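Side-chain contacts in protein virB8 (Agrobacterium tumefaciens, PDB 2CC3), which probably forms part of the type IV secretion machinery that directs T-DNA transfer from the bacterium into plant cells, this chain being its periplasmic domain: residues P58-P61 / Q62-L65; E17-R20 / L21-Y25; M44-Q47 / N48-F52. One frame throughout, in Å; residues are numbered along the deposited sequence.

Interaction 1: P58-P61 / Q62-L65; sequences PTSP and QVIL
Two backbone hydrogen bonds and one to a side chain tie Ser60 and Pro61 to the residues that follow. Ile64 N bonds to Ser60 O at 2.9 Å, and Leu65 N reaches Pro61 O at 2.8 Å. The side-chain bond is the capping one: Gln62 N gives its hydrogen to Ser60 OG over 3.1 Å, a bent bond of 144°. With chi1 of Ser60 at 170°, OG lies away from its own backbone N and beside the carbonyl carbon, where it faces the first turn. Ser60 is thus the N-cap of the short helix 61-64, with Pro61, which has no N-H to be satisfied, in the first helical position. Ser60 OG also hydrogen-bonds to Phe53 O at the end of the preceding helix, and Gln62 NE2 bonds to the same carbonyl oxygen, so the cap is joined to helix 43-53.

The remaining contacts are van der Waals, mostly aliphatic carbon against oxygen. Gln62 CG lies against the serine hydroxyl, 3.2 Å from Ser60 OG. Val63 splits its branches: CG2 rests 3.9 Å from Ser60 CB, while CG1 approaches Pro58 O at 3.6 Å. Ile64 CD1 comes to the same oxygen, Pro58 O, at 3.5 Å.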
ATOM      1  N   PRO A  58     -13.683   5.081  22.415  1.00 24.79           N
ATOM      2  CA  PRO A  58     -13.419   3.856  23.185  1.00 23.54           C
ATOM      3  C   PRO A  58     -13.548   2.586  22.339  1.00 22.79           C
ATOM      4  O   PRO A  58     -13.090   1.527  22.761  1.00 24.06           O
ATOM      5  CB  PRO A  58     -14.502   3.877  24.263  1.00 24.87           C
ATOM      6  CG  PRO A  58     -15.599   4.693  23.667  1.00 27.05           C
ATOM      7  CD  PRO A  58     -14.913   5.755  22.877  1.00 24.65           C
ATOM      8  N   THR A  59     -14.173   2.707  21.164  1.00 23.10           N
ATOM      9  CA  THR A  59     -14.339   1.584  20.229  1.00 23.62           C
ATOM     10  C   THR A  59     -13.364   1.611  19.033  1.00 21.20           C
ATOM     11  O   THR A  59     -13.409   0.736  18.155  1.00 19.85           O
ATOM     12  CB  THR A  59     -15.814   1.430  19.708  1.00 26.00           C
ATOM     13  OG1 THR A  59     -16.222   2.621  19.039  1.00 31.05           O
ATOM     14  CG2 THR A  59     -16.783   1.166  20.844  1.00 26.68           C
ATOM     15  N   SER A  60     -12.478   2.604  19.000  1.00 19.72           N
ATOM     16  CA  SER A  60     -11.423   2.649  17.997  1.00 16.97           C
ATOM     17  C   SER A  60     -10.572   1.385  18.071  1.00 16.92           C
ATOM     18  O   SER A  60     -10.314   0.867  19.170  1.00 17.46           O
ATOM     19  CB  SER A  60     -10.515   3.871  18.196  1.00 17.06           C
ATOM     20  OG  SER A  60      -9.362   3.777  17.356  1.00 13.54           O
ATOM     21  N   PRO A  61     -10.125   0.879  16.905  1.00 18.12           N
ATOM     22  CA  PRO A  61      -9.180  -0.261  16.906  1.00 19.10           C
ATOM     23  C   PRO A  61      -7.917   0.036  17.725  1.00 19.02           C
ATOM     24  O   PRO A  61      -7.349  -0.866  18.341  1.00 19.53           O
ATOM     25  CB  PRO A  61      -8.831  -0.439  15.414  1.00 20.84           C
ATOM     26  CG  PRO A  61      -9.250   0.875  14.751  1.00 19.50           C
ATOM     27  CD  PRO A  61     -10.452   1.321  15.533  1.00 17.31           C
ATOM     28  N   GLN A  62      -7.499   1.300  17.733  1.00 18.50           N
ATOM     29  CA  GLN A  62      -6.332   1.731  18.489  1.00 19.45           C
ATOM     30  C   GLN A  62      -6.492   1.453  19.961  1.00 20.16           C
ATOM     31  O   GLN A  62      -5.584   0.948  20.604  1.00 21.54           O
ATOM     32  CB  GLN A  62      -6.151   3.227  18.333  1.00 17.79           C
ATOM     33  CG  GLN A  62      -6.179   3.710  16.951  1.00  8.36           C
ATOM     34  CD  GLN A  62      -5.487   5.027  16.860  1.00 13.28           C
ATOM     35  OE1 GLN A  62      -4.299   5.081  16.550  1.00 12.53           O
ATOM     36  NE2 GLN A  62      -6.203   6.105  17.178  1.00 11.29           N
ATOM     37  N   VAL A  63      -7.664   1.810  20.475  1.00 21.47           N
ATOM     38  CA  VAL A  63      -8.055   1.634  21.873  1.00 21.23           C
ATOM     39  C   VAL A  63      -8.284   0.149  22.221  1.00 21.03           C
ATOM     40  O   VAL A  63      -7.683  -0.364  23.155  1.00 21.30           O
ATOM     41  CB  VAL A  63      -9.305   2.530  22.195  1.00 20.07           C
ATOM     42  CG1 VAL A  63      -9.688   2.452  23.675  1.00 18.39           C
ATOM     43  CG2 VAL A  63      -9.017   3.983  21.802  1.00 18.42           C
ATOM     44  N   ILE A  64      -9.121  -0.530  21.431  1.00 21.87           N
ATOM     45  CA  ILE A  64      -9.486  -1.953  21.628  1.00 21.80           C
ATOM     46  C   ILE A  64      -8.315  -2.918  21.448  1.00 22.27           C
ATOM     47  O   ILE A  64      -8.114  -3.841  22.259  1.00 19.04           O
ATOM     48  CB  ILE A  64     -10.673  -2.382  20.676  1.00 22.95           C
ATOM     49  CG1 ILE A  64     -12.010  -1.845  21.184  1.00 22.54           C
ATOM     50  CG2 ILE A  64     -10.769  -3.901  20.510  1.00 21.77           C
ATOM     51  CD1 ILE A  64     -12.112  -1.801  22.694  1.00 24.37           C
ATOM     52  N   LEU A  65      -7.551  -2.709  20.376  1.00 22.90           N
ATOM     53  CA  LEU A  65      -6.511  -3.648  20.005  1.00 21.82           C
ATOM     54  C   LEU A  65      -5.107  -3.152  20.326  1.00 23.11           C
ATOM     55  O   LEU A  65      -4.279  -3.934  20.792  1.00 25.80           O
ATOM     56  CB  LEU A  65      -6.644  -4.059  18.533  1.00 19.69           C
ATOM     57  CG  LEU A  65      -7.987  -4.685  18.134  1.00 17.66           C
ATOM     58  CD1 LEU A  65      -8.144  -4.777  16.639  1.00  8.18           C
ATOM     59  CD2 LEU A  65      -8.193  -6.056  18.811  1.00 19.13           C
TER

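Interaction 2: E17-R20 / L21-Y25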
ATOM      1  N   GLU A  17      -7.700  -0.668  -2.184  1.00  6.38           N
ATOM      2  CA  GLU A  17      -6.671  -0.140  -1.286  1.00  5.23           C
ATOM      3  C   GLU A  17      -7.320   0.772  -0.222  1.00  2.00           C
ATOM      4  O   GLU A  17      -6.984   0.701   0.965  1.00  2.00           O
ATOM      5  CB  GLU A  17      -5.606   0.590  -2.087  1.00  3.66           C
ATOM      6  CG  GLU A  17      -4.511   1.192  -1.249  1.00 10.56           C
ATOM      7  CD  GLU A  17      -3.723   2.236  -2.005  1.00 18.42           C
ATOM      8  OE1 GLU A  17      -3.960   2.437  -3.240  1.00 20.27           O
ATOM      9  OE2 GLU A  17      -2.873   2.872  -1.349  1.00 21.68           O
ATOM     10  N   TYR A  18      -8.273   1.598  -0.647  1.00  5.10           N
ATOM     11  CA  TYR A  18      -9.077   2.390   0.301  1.00  3.54           C
ATOM     12  C   TYR A  18      -9.706   1.510   1.349  1.00  4.50           C
ATOM     13  O   TYR A  18      -9.468   1.670   2.571  1.00  4.05           O
ATOM     14  CB  TYR A  18     -10.154   3.238  -0.393  1.00  6.65           C
ATOM     15  CG  TYR A  18     -10.870   4.201   0.563  1.00  6.44           C
ATOM     16  CD1 TYR A  18     -10.336   5.468   0.832  1.00  6.06           C
ATOM     17  CD2 TYR A  18     -12.080   3.839   1.185  1.00  5.36           C
ATOM     18  CE1 TYR A  18     -10.983   6.353   1.700  1.00  7.27           C
ATOM     19  CE2 TYR A  18     -12.727   4.685   2.053  1.00  2.00           C
ATOM     20  CZ  TYR A  18     -12.184   5.948   2.316  1.00  6.27           C
ATOM     21  OH  TYR A  18     -12.818   6.801   3.189  1.00  2.68           O
ATOM     22  N   VAL A  19     -10.505   0.557   0.897  1.00  6.49           N
ATOM     23  CA  VAL A  19     -11.111  -0.392   1.841  1.00  4.99           C
ATOM     24  C   VAL A  19     -10.066  -1.031   2.740  1.00  5.79           C
ATOM     25  O   VAL A  19     -10.181  -0.999   3.978  1.00  7.71           O
ATOM     26  CB  VAL A  19     -11.884  -1.514   1.096  1.00  8.08           C
ATOM     27  CG1 VAL A  19     -12.468  -2.541   2.084  1.00  6.13           C
ATOM     28  CG2 VAL A  19     -12.950  -0.910   0.263  1.00  2.00           C
ATOM     29  N   ARG A  20      -9.025  -1.599   2.128  1.00  4.27           N
ATOM     30  CA  ARG A  20      -8.058  -2.329   2.911  1.00  5.37           C
ATOM     31  C   ARG A  20      -7.442  -1.418   3.980  1.00  4.38           C
ATOM     32  O   ARG A  20      -7.338  -1.807   5.148  1.00  3.82           O
ATOM     33  CB  ARG A  20      -6.983  -2.926   1.989  1.00  4.50           C
ATOM     34  CG  ARG A  20      -5.939  -3.783   2.655  1.00  6.37           C
ATOM     35  CD  ARG A  20      -4.754  -4.111   1.685  1.00 12.18           C
ATOM     36  NE  ARG A  20      -3.875  -2.955   1.411  1.00 17.83           N
ATOM     37  CZ  ARG A  20      -2.777  -2.616   2.111  1.00 18.35           C
ATOM     38  NH1 ARG A  20      -2.346  -3.326   3.167  1.00 17.20           N
ATOM     39  NH2 ARG A  20      -2.082  -1.549   1.744  1.00 19.11           N
ATOM     40  N   LEU A  21      -6.980  -0.229   3.574  1.00  4.31           N
ATOM     41  CA  LEU A  21      -6.321   0.695   4.517  1.00  8.25           C
ATOM     42  C   LEU A  21      -7.282   1.163   5.620  1.00  8.07           C
ATOM     43  O   LEU A  21      -6.897   1.341   6.769  1.00  7.96           O
ATOM     44  CB  LEU A  21      -5.700   1.908   3.785  1.00  9.08           C
ATOM     45  CG  LEU A  21      -4.403   1.747   2.971  1.00 11.86           C
ATOM     46  CD1 LEU A  21      -4.232   2.933   2.073  1.00 14.33           C
ATOM     47  CD2 LEU A  21      -3.124   1.568   3.796  1.00 12.23           C
ATOM     48  N   ARG A  22      -8.546   1.340   5.267  1.00  9.04           N
ATOM     49  CA  ARG A  22      -9.526   1.843   6.217  1.00  3.91           C
ATOM     50  C   ARG A  22     -10.008   0.766   7.200  1.00  5.34           C
ATOM     51  O   ARG A  22     -10.260   1.075   8.374  1.00  5.26           O
ATOM     52  CB  ARG A  22     -10.676   2.532   5.473  1.00  3.28           C
ATOM     53  CG  ARG A  22     -11.799   2.953   6.390  1.00 10.41           C
ATOM     54  CD  ARG A  22     -12.738   3.985   5.800  1.00  6.34           C
ATOM     55  NE  ARG A  22     -13.696   4.396   6.839  1.00  8.74           N
ATOM     56  CZ  ARG A  22     -14.536   5.409   6.709  1.00  5.35           C
ATOM     57  NH1 ARG A  22     -14.535   6.130   5.598  1.00  8.89           N
ATOM     58  NH2 ARG A  22     -15.360   5.710   7.686  1.00 13.09           N
ATOM     59  N   GLU A  23     -10.099  -0.487   6.748  1.00  4.67           N
ATOM     60  CA  GLU A  23     -10.735  -1.531   7.536  1.00  6.63           C
ATOM     61  C   GLU A  23      -9.724  -2.457   8.237  1.00 10.09           C
ATOM     62  O   GLU A  23     -10.091  -3.218   9.140  1.00  6.92           O
ATOM     63  CB  GLU A  23     -11.733  -2.335   6.661  1.00  7.42           C
ATOM     64  CG  GLU A  23     -12.827  -1.489   5.959  1.00  2.00           C
ATOM     65  CD  GLU A  23     -13.709  -0.684   6.933  1.00  3.79           C
ATOM     66  OE1 GLU A  23     -13.774  -1.072   8.126  1.00  5.27           O
ATOM     67  OE2 GLU A  23     -14.333   0.324   6.507  1.00  2.00           O
ATOM     68  N   SER A  24      -8.468  -2.402   7.776  1.00 10.43           N
ATOM     69  CA  SER A  24      -7.332  -3.069   8.409  1.00  9.73           C
ATOM     70  C   SER A  24      -6.908  -2.308   9.648  1.00  7.71           C
ATOM     71  O   SER A  24      -7.246  -1.131   9.789  1.00  8.82           O
ATOM     72  CB  SER A  24      -6.144  -3.090   7.449  1.00  7.41           C
ATOM     73  OG  SER A  24      -6.063  -4.326   6.807  1.00 12.77           O
ATOM     74  N   TYR A  25      -6.165  -2.963  10.539  1.00  7.15           N
ATOM     75  CA  TYR A  25      -5.516  -2.257  11.662  1.00 11.24           C
ATOM     76  C   TYR A  25      -4.218  -2.912  12.104  1.00 13.34           C
ATOM     77  O   TYR A  25      -4.157  -4.113  12.374  1.00 16.45           O
ATOM     78  CB  TYR A  25      -6.408  -2.111  12.912  1.00 14.29           C
ATOM     79  CG  TYR A  25      -5.650  -1.454  14.069  1.00 14.53           C
ATOM     80  CD1 TYR A  25      -5.398  -0.079  14.052  1.00 16.77           C
ATOM     81  CD2 TYR A  25      -5.148  -2.197  15.138  1.00 13.08           C
ATOM     82  CE1 TYR A  25      -4.695   0.542  15.061  1.00 16.31           C
ATOM     83  CE2 TYR A  25      -4.443  -1.574  16.164  1.00 15.23           C
ATOM     84  CZ  TYR A  25      -4.221  -0.198  16.107  1.00 15.12           C
ATOM     85  OH  TYR A  25      -3.546   0.488  17.092  1.00 17.55           O
TER
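Tyr18 OH takes a hydrogen bond from Arg22 NH1 at 3.0 Å and has a second hydrogen bond with Ser41 OG. The arginine bond is bent, 142° at the hydrogen, yet the phenol oxygen lies at the edge of the guanidinium and only 12° out of its plane. Ring and guanidinium planes stand 65° apart, and the two side chains run alongside each other in the same direction. Arg22 is stretched from CG to NE, which carries its CD past the ring, 3.8 Å from Tyr18 CE2, and brings NH1 level with the hydroxyl.

This i to i+4 pair sits on the last turns of helix 6-23, on the flank that faces helix 43-53 and strand 130-139; Tyr135 of that strand meets the Tyr18 ring edge-to-face. Backbone bonds of the same spacing run beneath, among them Leu21 N to Glu17 O at 2.8 Å.

Around the helix, Leu21 CD1 lies beside the glutamate chain, 3.7 Å from Glu17 OE2, and the leucine packs on Ala33, Leu36 and Val37 of helix 30-39. Val19 CG1 touches Glu23 CG at 4.0 Å; the bend of Glu23 at chi2 turns its carboxylate aside, where OE2 hydrogen-bonds to Tyr135 OH.

Interaction 3: M44-Q47 / N48-F52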
ATOM      1  N   MET A  44     -16.837  14.968   4.622  1.00 11.01           N
ATOM      2  CA  MET A  44     -17.645  14.216   5.600  1.00 14.05           C
ATOM      3  C   MET A  44     -17.147  12.787   5.830  1.00 11.07           C
ATOM      4  O   MET A  44     -17.085  12.288   6.962  1.00 11.13           O
ATOM      5  CB  MET A  44     -19.073  14.152   5.120  1.00 15.78           C
ATOM      6  CG  MET A  44     -19.510  15.418   4.472  1.00 15.15           C
ATOM      7  SD  MET A  44     -21.150  15.688   5.083  1.00 11.53           S
ATOM      8  CE  MET A  44     -20.790  15.888   6.804  1.00 10.68           C
ATOM      9  N   VAL A  45     -16.797  12.133   4.734  1.00 12.90           N
ATOM     10  CA  VAL A  45     -16.158  10.822   4.776  1.00  7.77           C
ATOM     11  C   VAL A  45     -14.888  10.927   5.623  1.00  8.12           C
ATOM     12  O   VAL A  45     -14.697  10.157   6.552  1.00  9.91           O
ATOM     13  CB  VAL A  45     -15.924  10.314   3.323  1.00  5.89           C
ATOM     14  CG1 VAL A  45     -15.189   8.959   3.295  1.00  3.17           C
ATOM     15  CG2 VAL A  45     -17.226  10.184   2.663  1.00  2.00           C
ATOM     16  N   ARG A  46     -14.049  11.933   5.360  1.00 12.57           N
ATOM     17  CA  ARG A  46     -12.836  12.109   6.155  1.00 12.56           C
ATOM     18  C   ARG A  46     -13.151  12.247   7.647  1.00 12.38           C
ATOM     19  O   ARG A  46     -12.450  11.686   8.502  1.00 11.46           O
ATOM     20  CB  ARG A  46     -12.054  13.318   5.666  1.00 16.34           C
ATOM     21  CG  ARG A  46     -10.618  13.390   6.162  1.00 18.01           C
ATOM     22  CD  ARG A  46     -10.014  14.800   6.067  1.00 17.57           C
ATOM     23  NE  ARG A  46     -10.678  15.662   5.081  1.00 24.07           N
ATOM     24  CZ  ARG A  46     -10.393  15.712   3.775  1.00 24.20           C
ATOM     25  NH1 ARG A  46      -9.451  14.940   3.238  1.00 27.95           N
ATOM     26  NH2 ARG A  46     -11.056  16.541   2.997  1.00 20.52           N
ATOM     27  N   GLN A  47     -14.211  12.983   7.954  1.00 12.68           N
ATOM     28  CA  GLN A  47     -14.570  13.259   9.332  1.00 13.65           C
ATOM     29  C   GLN A  47     -15.187  12.055  10.022  1.00 11.22           C
ATOM     30  O   GLN A  47     -14.855  11.780  11.166  1.00 15.58           O
ATOM     31  CB  GLN A  47     -15.475  14.483   9.406  1.00 19.00           C
ATOM     32  CG  GLN A  47     -14.709  15.746   9.102  1.00 19.45           C
ATOM     33  CD  GLN A  47     -15.588  16.829   8.545  1.00 22.69           C
ATOM     34  OE1 GLN A  47     -16.600  16.562   7.895  1.00 21.50           O
ATOM     35  NE2 GLN A  47     -15.194  18.074   8.774  1.00 25.22           N
ATOM     36  N   ASN A  48     -16.067  11.335   9.331  1.00 11.89           N
ATOM     37  CA  ASN A  48     -16.577  10.054   9.839  1.00 12.18           C
ATOM     38  C   ASN A  48     -15.435   9.092  10.179  1.00 11.21           C
ATOM     39  O   ASN A  48     -15.394   8.507  11.258  1.00 11.31           O
ATOM     40  CB  ASN A  48     -17.530   9.434   8.820  1.00 17.36           C
ATOM     41  CG  ASN A  48     -18.147   8.108   9.291  1.00 20.65           C
ATOM     42  OD1 ASN A  48     -17.985   7.067   8.636  1.00 20.09           O
ATOM     43  ND2 ASN A  48     -18.862   8.147  10.407  1.00 23.50           N
ATOM     44  N   TYR A  49     -14.479   8.953   9.272  1.00 11.52           N
ATOM     45  CA  TYR A  49     -13.373   8.032   9.512  1.00  8.78           C
ATOM     46  C   TYR A  49     -12.507   8.465  10.694  1.00  8.56           C
ATOM     47  O   TYR A  49     -12.155   7.639  11.565  1.00  7.55           O
ATOM     48  CB  TYR A  49     -12.506   7.881   8.247  1.00 12.85           C
ATOM     49  CG  TYR A  49     -11.152   7.218   8.503  1.00 10.13           C
ATOM     50  CD1 TYR A  49     -11.073   5.847   8.825  1.00  5.60           C
ATOM     51  CD2 TYR A  49      -9.955   7.962   8.412  1.00 11.21           C
ATOM     52  CE1 TYR A  49      -9.844   5.221   9.068  1.00  9.28           C
ATOM     53  CE2 TYR A  49      -8.703   7.348   8.647  1.00  8.77           C
ATOM     54  CZ  TYR A  49      -8.665   5.977   8.972  1.00 10.85           C
ATOM     55  OH  TYR A  49      -7.466   5.358   9.204  1.00 11.86           O
ATOM     56  N   GLN A  50     -12.161   9.759  10.715  1.00  6.60           N
ATOM     57  CA  GLN A  50     -11.291  10.311  11.746  1.00  8.53           C
ATOM     58  C   GLN A  50     -11.879  10.268  13.152  1.00 11.58           C
ATOM     59  O   GLN A  50     -11.149   9.993  14.118  1.00 11.64           O
ATOM     60  CB  GLN A  50     -10.844  11.730  11.372  1.00 11.96           C
ATOM     61  CG  GLN A  50      -9.865  11.743  10.195  1.00 14.34           C
ATOM     62  CD  GLN A  50      -9.314  13.119   9.841  1.00 14.05           C
ATOM     63  OE1 GLN A  50      -9.921  14.142  10.128  1.00 15.51           O
ATOM     64  NE2 GLN A  50      -8.156  13.135   9.172  1.00 16.20           N
ATOM     65  N   GLN A  51     -13.188  10.511  13.262  1.00 15.95           N
ATOM     66  CA  GLN A  51     -13.883  10.484  14.546  1.00 17.21           C
ATOM     67  C   GLN A  51     -13.987   9.060  15.093  1.00 17.07           C
ATOM     68  O   GLN A  51     -13.981   8.846  16.304  1.00 14.45           O
ATOM     69  CB  GLN A  51     -15.275  11.115  14.414  1.00 24.82           C
ATOM     70  CG  GLN A  51     -15.703  11.933  15.638  1.00 29.80           C
ATOM     71  CD  GLN A  51     -16.097  11.057  16.818  1.00 32.41           C
ATOM     72  OE1 GLN A  51     -16.666   9.969  16.641  1.00 34.06           O
ATOM     73  NE2 GLN A  51     -15.795  11.524  18.028  1.00 29.50           N
ATOM     74  N   PHE A  52     -14.084   8.094  14.187  1.00 16.88           N
ATOM     75  CA  PHE A  52     -14.077   6.696  14.568  1.00 19.12           C
ATOM     76  C   PHE A  52     -12.671   6.231  14.999  1.00 18.39           C
ATOM     77  O   PHE A  52     -12.480   5.683  16.091  1.00 18.12           O
ATOM     78  CB  PHE A  52     -14.627   5.805  13.443  1.00 20.05           C
ATOM     79  CG  PHE A  52     -14.310   4.365  13.645  1.00 22.39           C
ATOM     80  CD1 PHE A  52     -14.896   3.664  14.693  1.00 21.64           C
ATOM     81  CD2 PHE A  52     -13.353   3.729  12.858  1.00 23.66           C
ATOM     82  CE1 PHE A  52     -14.570   2.358  14.927  1.00 22.70           C
ATOM     83  CE2 PHE A  52     -13.024   2.397  13.092  1.00 23.58           C
ATOM     84  CZ  PHE A  52     -13.634   1.716  14.118  1.00 21.74           C
TER
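Helix 43-53 packs over helices 6-23 and 30-39 in this NTF2-like periplasmic domain, and the turns from Met44 to Gln51 hold it together by regular i to i+4 bonding. Asn48 N meets Met44 O at 2.7 Å. Next come Tyr49 N to Val45 O at 3.0 Å, Gln50 N to Arg46 O at 2.9 Å and Gln51 N to Gln47 O at 3.0 Å.

Among the side chains, Arg46 and Gln50 carry the contact. They lie side by side and point the same way, with guanidinium and amide planes 59° apart. The touching is done by the aliphatic part of the arginine: Arg46 CG is 3.9 Å from Gln50 NE2, and CD stays close to the same amide. Gln50 starts with CG beside its backbone N (chi1 -70°), which lays CG against the previous turn, 3.1 Å from Arg46 O. From there the chain runs out extended along the arginine. The charged end of Arg46 turns off at chi3 (-23°), and its NH1 makes a weak hydrogen bond to Ser38 O, while Gln50 NE2 hydrogen-bonds to Ser38 OG. Both chains therefore finish at one residue of helix 30-39.

Tyr49 CB sits 3.6 Å from Val45 O, and the ring leaves the turn toward Val37 and Ser38, with Arg22 of helix 6-23 beside it. Val45 is buried against Tyr18, Arg22 and Val132.

No hydrogen bond links the side chains of Arg46 and Gln50, whose meeting is van der Waals packing of the arginine methylenes against the amide; it is through Ser38, bonded weakly by Arg46 NH1 and also by Gln50 NE2, that the pair ties this helix to helix 30-39.

Along the chain interaction 2 comes first, at the end of helix 6-23, then interaction 3 on helix 43-53, then interaction 1 at the start of helix 61-64. Their centres lie 14 to 15 Å apart, and each touches the other two. Arg22 connects interactions 2 and 3 through a weak hydrogen bond to Asn48 and packing on Tyr49. Pro61 of interaction 1 meets both Phe52 of interaction 3 and Tyr25 of interaction 2. All three lie beside the four-stranded antiparallel sheet, in helices and an adjoining loop, and the packing between them holds helices 6-23, 43-53 and 61-64 together. In the homodimer, Tyr32 of the second subunit packs on Arg20 of interaction 2.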